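PDB 6MEL: succinate--CoA ligase subunit alpha from Campylobacter jejuni, which belongs to the succinate--CoA ligase alpha-subunit family and pairs an N-terminal Rossmann-like CoA-binding domain with a CoA-ligase domain. Local coordinates for residues Val11-Phe16 / Thr33-Gly38; Ser69-Pro74 / Lys91-Ile96. All blocks are in the same frame, centred on the assembly; numbering follows the deposited sequence.

Interaction 1. Residues Val11-Phe16 / Thr33-Gly38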
ATOM      1  N   VAL A  11      13.891  17.857  19.415  1.00 44.31           N
ATOM      2  CA  VAL A  11      12.774  17.400  18.624  1.00 43.38           C
ATOM      3  C   VAL A  11      11.565  18.291  18.886  1.00 42.67           C
ATOM      4  O   VAL A  11      11.221  18.484  20.039  1.00 44.58           O
ATOM      5  CB  VAL A  11      12.406  15.951  18.998  1.00 43.70           C
ATOM      6  CG1 VAL A  11      11.153  15.486  18.251  1.00 42.16           C
ATOM      7  CG2 VAL A  11      13.575  14.993  18.790  1.00 44.24           C
ATOM      8  N   ILE A  12      10.884  18.720  17.812  1.00 41.72           N
ATOM      9  CA  ILE A  12       9.566  19.293  17.893  1.00 40.33           C
ATOM     10  C   ILE A  12       8.556  18.285  17.366  1.00 41.97           C
ATOM     11  O   ILE A  12       8.872  17.441  16.500  1.00 39.96           O
ATOM     12  CB  ILE A  12       9.464  20.612  17.125  1.00 43.60           C
ATOM     13  CG1 ILE A  12       9.964  20.457  15.696  1.00 45.95           C
ATOM     14  CG2 ILE A  12      10.203  21.711  17.859  1.00 46.86           C
ATOM     15  CD1 ILE A  12       9.659  21.655  14.834  1.00 53.45           C
ATOM     16  N   VAL A  13       7.322  18.422  17.838  1.00 38.07           N
ATOM     17  CA  VAL A  13       6.243  17.525  17.434  1.00 37.56           C
ATOM     18  C   VAL A  13       5.226  18.347  16.643  1.00 39.71           C
ATOM     19  O   VAL A  13       4.687  19.316  17.136  1.00 38.16           O
ATOM     20  CB  VAL A  13       5.603  16.877  18.670  1.00 38.27           C
ATOM     21  CG1 VAL A  13       4.474  15.955  18.289  1.00 40.24           C
ATOM     22  CG2 VAL A  13       6.632  16.163  19.543  1.00 39.62           C
ATOM     23  N   GLN A  14       4.953  17.939  15.401  1.00 37.98           N
ATOM     24  CA  GLN A  14       3.866  18.537  14.633  1.00 37.81           C
ATOM     25  C   GLN A  14       2.615  17.702  14.937  1.00 37.51           C
ATOM     26  O   GLN A  14       2.652  16.461  14.908  1.00 38.09           O
ATOM     27  CB  GLN A  14       4.235  18.641  13.155  1.00 37.95           C
ATOM     28  CG  GLN A  14       5.352  19.634  12.857  1.00 38.56           C
ATOM     29  CD  GLN A  14       5.897  19.534  11.458  1.00 37.22           C
ATOM     30  OE1 GLN A  14       7.048  19.146  11.255  1.00 37.90           O
ATOM     31  NE2 GLN A  14       5.068  19.897  10.483  1.00 36.96           N
ATOM     32  N   GLY A  15       1.521  18.388  15.288  1.00 37.53           N
ATOM     33  CA  GLY A  15       0.300  17.737  15.777  1.00 40.45           C
ATOM     34  C   GLY A  15       0.402  17.382  17.264  1.00 42.06           C
ATOM     35  O   GLY A  15      -0.198  16.421  17.736  1.00 43.12           O
ATOM     36  N   PHE A  16       1.052  18.265  18.019  1.00 42.18           N
ATOM     37  CA  PHE A  16       1.477  18.021  19.381  1.00 42.71           C
ATOM     38  C   PHE A  16       0.295  17.839  20.344  1.00 44.31           C
ATOM     39  O   PHE A  16       0.441  17.120  21.289  1.00 46.09           O
ATOM     40  CB  PHE A  16       2.341  19.196  19.833  1.00 44.42           C
ATOM     41  CG  PHE A  16       3.092  19.074  21.132  1.00 43.07           C
ATOM     42  CD1 PHE A  16       3.600  17.874  21.579  1.00 42.50           C
ATOM     43  CD2 PHE A  16       3.369  20.218  21.868  1.00 46.14           C
ATOM     44  CE1 PHE A  16       4.351  17.804  22.741  1.00 43.58           C
ATOM     45  CE2 PHE A  16       4.124  20.150  23.025  1.00 46.51           C
ATOM     46  CZ  PHE A  16       4.604  18.942  23.467  1.00 43.73           C
ATOM     47  N   THR A  33      13.805  11.215  25.246  1.00 45.33           N
ATOM     48  CA  THR A  33      13.838  12.076  24.055  1.00 45.75           C
ATOM     49  C   THR A  33      13.751  13.545  24.474  1.00 44.88           C
ATOM     50  O   THR A  33      12.857  13.931  25.207  1.00 45.92           O
ATOM     51  CB  THR A  33      12.691  11.781  23.081  1.00 45.08           C
ATOM     52  OG1 THR A  33      12.624  10.366  22.862  1.00 43.54           O
ATOM     53  CG2 THR A  33      12.852  12.521  21.769  1.00 45.84           C
ATOM     54  N   ASN A  34      14.633  14.368  23.925  1.00 42.61           N
ATOM     55  CA  ASN A  34      14.650  15.817  24.183  1.00 44.20           C
ATOM     56  C   ASN A  34      13.578  16.533  23.340  1.00 44.31           C
ATOM     57  O   ASN A  34      13.891  17.267  22.407  1.00 44.60           O
ATOM     58  CB  ASN A  34      16.040  16.402  23.880  1.00 45.19           C
ATOM     59  CG  ASN A  34      16.211  17.831  24.381  1.00 49.48           C
ATOM     60  OD1 ASN A  34      15.413  18.290  25.175  1.00 46.47           O
ATOM     61  ND2 ASN A  34      17.199  18.569  23.884  1.00 50.30           N
ATOM     62  N   ILE A  35      12.305  16.353  23.675  1.00 41.56           N
ATOM     63  CA  ILE A  35      11.285  17.098  23.020  1.00 42.95           C
ATOM     64  C   ILE A  35      11.268  18.517  23.583  1.00 47.66           C
ATOM     65  O   ILE A  35      11.015  18.693  24.774  1.00 47.00           O
ATOM     66  CB  ILE A  35       9.934  16.381  23.144  1.00 41.74           C
ATOM     67  CG1 ILE A  35       9.955  15.073  22.331  1.00 43.57           C
ATOM     68  CG2 ILE A  35       8.815  17.302  22.701  1.00 42.49           C
ATOM     69  CD1 ILE A  35       8.698  14.259  22.372  1.00 44.29           C
ATOM     70  N   VAL A  36      11.422  19.528  22.713  1.00 43.73           N
ATOM     71  CA  VAL A  36      11.577  20.895  23.200  1.00 47.41           C
ATOM     72  C   VAL A  36      10.317  21.704  22.940  1.00 49.39           C
ATOM     73  O   VAL A  36      10.279  22.847  23.322  1.00 50.04           O
ATOM     74  CB  VAL A  36      12.791  21.611  22.582  1.00 47.83           C
ATOM     75  CG1 VAL A  36      14.089  21.008  23.064  1.00 50.10           C
ATOM     76  CG2 VAL A  36      12.718  21.602  21.063  1.00 49.68           C
ATOM     77  N   GLY A  37       9.311  21.125  22.286  1.00 46.64           N
ATOM     78  CA  GLY A  37       8.159  21.929  21.853  1.00 47.70           C
ATOM     79  C   GLY A  37       7.320  21.236  20.801  1.00 46.32           C
ATOM     80  O   GLY A  37       7.619  20.131  20.315  1.00 44.53           O
ATOM     81  N   GLY A  38       6.240  21.878  20.419  1.00 43.36           N
ATOM     82  CA  GLY A  38       5.401  21.311  19.377  1.00 43.02           C
ATOM     83  C   GLY A  38       4.539  22.355  18.719  1.00 44.10           C
ATOM     84  O   GLY A  38       4.466  23.507  19.215  1.00 43.87           O
TER
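One face of the Phe16 ring covers Gly37 C, which sits 4.0 Å from Phe16 CE2 and is offset toward the rim, while Gly38 CA comes in obliquely at 3.4 Å from Phe16 CD2. His48 meets the same ring in an edge-to-face pair. With CG anti to the backbone N (chi1 -170°), Phe16 turns back from the loop after strand 10-14 across the neighbouring strand. Gly38 has no side chain, and the ring packs directly on its CA. Ile35 CG2 also approaches the ring obliquely, and Ile35 CD1 packs on Val13 CG2 at 4.0 Å, on the face that also carries Val11. Beneath these side chains the strands run parallel, held by backbone hydrogen bonds from Val11 N to Asn34 O (3.0 Å), Val36 N to Val11 O (2.9 Å) and Val13 N to Gly37 O (3.0 Å). Ile12, on the opposite face from Val11 and Val13, meets Val36 through the CG2 atoms of both, at 4.1 Å. Both strands belong to one beta-alpha-beta unit. Its connecting helix 19-31 packs on Phe16 and Ile35, helix 57-64 touches Ile12 and Val36, and strand 133-136 reaches Val11 and Thr33.

Interaction 2. Residues Ser69-Pro74 / Lys91-Ile96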
ATOM      1  N   SER A  69      11.916  16.947  13.469  1.00 36.45           N
ATOM      2  CA  SER A  69      10.510  17.003  13.751  1.00 38.51           C
ATOM      3  C   SER A  69       9.900  15.602  13.715  1.00 38.91           C
ATOM      4  O   SER A  69      10.246  14.742  12.858  1.00 38.87           O
ATOM      5  CB  SER A  69       9.804  17.915  12.777  1.00 41.64           C
ATOM      6  OG  SER A  69       8.431  18.009  13.113  1.00 47.01           O
ATOM      7  N   LEU A  70       8.922  15.399  14.589  1.00 36.87           N
ATOM      8  CA  LEU A  70       8.153  14.151  14.694  1.00 37.33           C
ATOM      9  C   LEU A  70       6.692  14.500  14.383  1.00 36.37           C
ATOM     10  O   LEU A  70       6.065  15.337  15.093  1.00 35.54           O
ATOM     11  CB  LEU A  70       8.324  13.587  16.103  1.00 36.97           C
ATOM     12  CG  LEU A  70       7.450  12.382  16.473  1.00 37.07           C
ATOM     13  CD1 LEU A  70       7.663  11.201  15.554  1.00 37.03           C
ATOM     14  CD2 LEU A  70       7.771  11.950  17.890  1.00 39.11           C
ATOM     15  N   ILE A  71       6.157  13.897  13.318  1.00 34.81           N
ATOM     16  CA  ILE A  71       4.897  14.347  12.707  1.00 34.69           C
ATOM     17  C   ILE A  71       3.785  13.318  12.915  1.00 36.22           C
ATOM     18  O   ILE A  71       3.863  12.171  12.420  1.00 36.70           O
ATOM     19  CB  ILE A  71       5.114  14.648  11.222  1.00 35.23           C
ATOM     20  CG1 ILE A  71       6.211  15.705  11.039  1.00 35.50           C
ATOM     21  CG2 ILE A  71       3.795  15.022  10.563  1.00 35.61           C
ATOM     22  CD1 ILE A  71       6.420  16.164   9.633  1.00 36.17           C
ATOM     23  N   PHE A  72       2.720  13.748  13.603  1.00 35.47           N
ATOM     24  CA  PHE A  72       1.554  12.919  13.950  1.00 35.69           C
ATOM     25  C   PHE A  72       0.261  13.433  13.307  1.00 37.84           C
ATOM     26  O   PHE A  72      -0.800  12.879  13.590  1.00 37.12           O
ATOM     27  CB  PHE A  72       1.283  12.907  15.460  1.00 38.62           C
ATOM     28  CG  PHE A  72       2.231  12.036  16.249  1.00 39.02           C
ATOM     29  CD1 PHE A  72       2.075  10.655  16.243  1.00 40.33           C
ATOM     30  CD2 PHE A  72       3.254  12.588  17.011  1.00 40.60           C
ATOM     31  CE1 PHE A  72       2.938   9.835  16.970  1.00 40.83           C
ATOM     32  CE2 PHE A  72       4.120  11.766  17.740  1.00 41.67           C
ATOM     33  CZ  PHE A  72       3.968  10.399  17.705  1.00 39.38           C
ATOM     34  N   VAL A  73       0.347  14.420  12.405  1.00 36.51           N
ATOM     35  CA  VAL A  73      -0.846  15.060  11.886  1.00 35.55           C
ATOM     36  C   VAL A  73      -1.633  14.069  11.023  1.00 36.20           C
ATOM     37  O   VAL A  73      -1.089  13.103  10.494  1.00 36.75           O
ATOM     38  CB  VAL A  73      -0.529  16.323  11.080  1.00 36.58           C
ATOM     39  CG1 VAL A  73       0.258  17.332  11.902  1.00 36.83           C
ATOM     40  CG2 VAL A  73       0.163  15.958   9.749  1.00 38.21           C
ATOM     41  N   PRO A  74      -2.948  14.291  10.860  1.00 38.83           N
ATOM     42  CA  PRO A  74      -3.767  13.397  10.063  1.00 40.08           C
ATOM     43  C   PRO A  74      -3.306  13.361   8.595  1.00 39.02           C
ATOM     44  O   PRO A  74      -2.602  14.235   8.125  1.00 35.68           O
ATOM     45  CB  PRO A  74      -5.175  14.024  10.138  1.00 42.33           C
ATOM     46  CG  PRO A  74      -5.136  14.978  11.352  1.00 42.97           C
ATOM     47  CD  PRO A  74      -3.702  15.453  11.394  1.00 42.37           C
ATOM     48  N   LYS A  91      15.855  19.315   9.311  1.00 38.46           N
ATOM     49  CA  LYS A  91      16.803  18.461   8.595  1.00 41.17           C
ATOM     50  C   LYS A  91      16.356  16.995   8.543  1.00 37.80           C
ATOM     51  O   LYS A  91      16.752  16.281   7.658  1.00 37.56           O
ATOM     52  CB  LYS A  91      18.191  18.579   9.218  1.00 46.48           C
ATOM     53  CG  LYS A  91      18.811  19.971   9.054  1.00 54.51           C
ATOM     54  CD  LYS A  91      18.757  20.513   7.633  1.00 61.57           C
ATOM     55  CE  LYS A  91      18.995  22.013   7.530  1.00 68.36           C
ATOM     56  NZ  LYS A  91      18.339  22.583   6.321  1.00 72.40           N
ATOM     57  N   LEU A  92      15.487  16.585   9.449  1.00 35.01           N
ATOM     58  CA  LEU A  92      14.981  15.224   9.542  1.00 37.44           C
ATOM     59  C   LEU A  92      13.537  15.300  10.067  1.00 36.93           C
ATOM     60  O   LEU A  92      13.288  15.855  11.119  1.00 38.14           O
ATOM     61  CB  LEU A  92      15.855  14.380  10.487  1.00 37.01           C
ATOM     62  CG  LEU A  92      15.371  12.930  10.654  1.00 38.19           C
ATOM     63  CD1 LEU A  92      15.509  12.152   9.348  1.00 37.14           C
ATOM     64  CD2 LEU A  92      16.130  12.189  11.748  1.00 40.00           C
ATOM     65  N   ALA A  93      12.592  14.783   9.282  1.00 36.99           N
ATOM     66  CA  ALA A  93      11.194  14.695   9.656  1.00 36.37           C
ATOM     67  C   ALA A  93      10.789  13.230   9.696  1.00 36.55           C
ATOM     68  O   ALA A  93      10.914  12.520   8.692  1.00 35.51           O
ATOM     69  CB  ALA A  93      10.337  15.456   8.672  1.00 37.08           C
ATOM     70  N   VAL A  94      10.295  12.813  10.859  1.00 36.22           N
ATOM     71  CA  VAL A  94       9.841  11.486  11.087  1.00 36.99           C
ATOM     72  C   VAL A  94       8.315  11.488  11.001  1.00 37.36           C
ATOM     73  O   VAL A  94       7.638  12.130  11.810  1.00 36.69           O
ATOM     74  CB  VAL A  94      10.344  10.984  12.454  1.00 36.33           C
ATOM     75  CG1 VAL A  94       9.892   9.569  12.709  1.00 37.07           C
ATOM     76  CG2 VAL A  94      11.852  11.088  12.584  1.00 36.55           C
ATOM     77  N   VAL A  95       7.755  10.771  10.028  1.00 34.59           N
ATOM     78  CA  VAL A  95       6.323  10.908   9.742  1.00 34.92           C
ATOM     79  C   VAL A  95       5.629   9.569  10.046  1.00 34.79           C
ATOM     80  O   VAL A  95       5.814   8.614   9.317  1.00 34.37           O
ATOM     81  CB  VAL A  95       6.065  11.338   8.280  1.00 35.35           C
ATOM     82  CG1 VAL A  95       4.588  11.545   8.021  1.00 37.04           C
ATOM     83  CG2 VAL A  95       6.866  12.563   7.878  1.00 37.71           C
ATOM     84  N   ILE A  96       4.778   9.552  11.062  1.00 33.67           N
ATOM     85  CA  ILE A  96       4.152   8.336  11.546  1.00 35.24           C
ATOM     86  C   ILE A  96       2.930   7.954  10.716  1.00 36.76           C
ATOM     87  O   ILE A  96       2.745   6.763  10.432  1.00 35.07           O
ATOM     88  CB  ILE A  96       3.761   8.488  13.026  1.00 36.73           C
ATOM     89  CG1 ILE A  96       4.976   8.849  13.892  1.00 36.97           C
ATOM     90  CG2 ILE A  96       3.044   7.247  13.529  1.00 36.05           C
ATOM     91  CD1 ILE A  96       6.170   7.928  13.733  1.00 36.42           C
TER
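Ser69 and Ile71 exchange four backbone hydrogen bonds with the strand beside them. Ser69 N donates to Leu92 O (2.9 Å) and Ser69 O accepts from Val94 N (2.8 Å); two residues on, Ile71 N donates to Val94 O (2.8 Å) and Ile71 O accepts from Ile96 N (3.1 Å). The regular ladder sets Ser69 beside Ala93, Leu70 beside Val94 and Ile71 beside Val95.

On one face of the sheet, Ile71 CD1 touches Ala93 CB and also Val95 CG2, the latter at 4.0 Å; the Ile71 and Val95 side chains run side by side. The extended Ile71 chain (chi2 -175°) carries CD1 to both partners. Leu70 CD1 occupies the other face, against Val94 CG1 at 4.0 Å and Ile96 CG1 at 3.9 Å. Phe72 follows the strand, and its CE1 meets Ile96 CG1 obliquely at 3.8 Å, the two side chains pointing the same way.

Farther out, helix 78-87 covers Val95 through Val78 and Val82, whereas Ala21 and His24 of helix 19-31 pack on Phe72. Strand 68-71, helix 78-87 and strand 92-95 form a beta-alpha-beta unit, the repeating element of a Rossmann-like nucleotide-binding fold, here in the CoA-binding domain.

Interactions 1 and 2 are both largely buried and belong to the same sheet, in which strands 10-14 and 68-71 are neighbours. They join at this seam: Ile12 O probably accepts a hydrogen bond from Leu70 N at 2.8 Å, and the side chains of Gln14 and Ser69 meet through OE1 and OG at 2.6 Å. Each contact closes a separate beta-alpha-beta unit, one after the other along the chain. Their chemistry differs, however. Interaction 1 lays an aromatic ring on glycine backbone and has three cross-strand hydrogen bonds, more bent than the four of interaction 2, whose ladder is more regular and whose Phe72 packs on an isoleucine side chain.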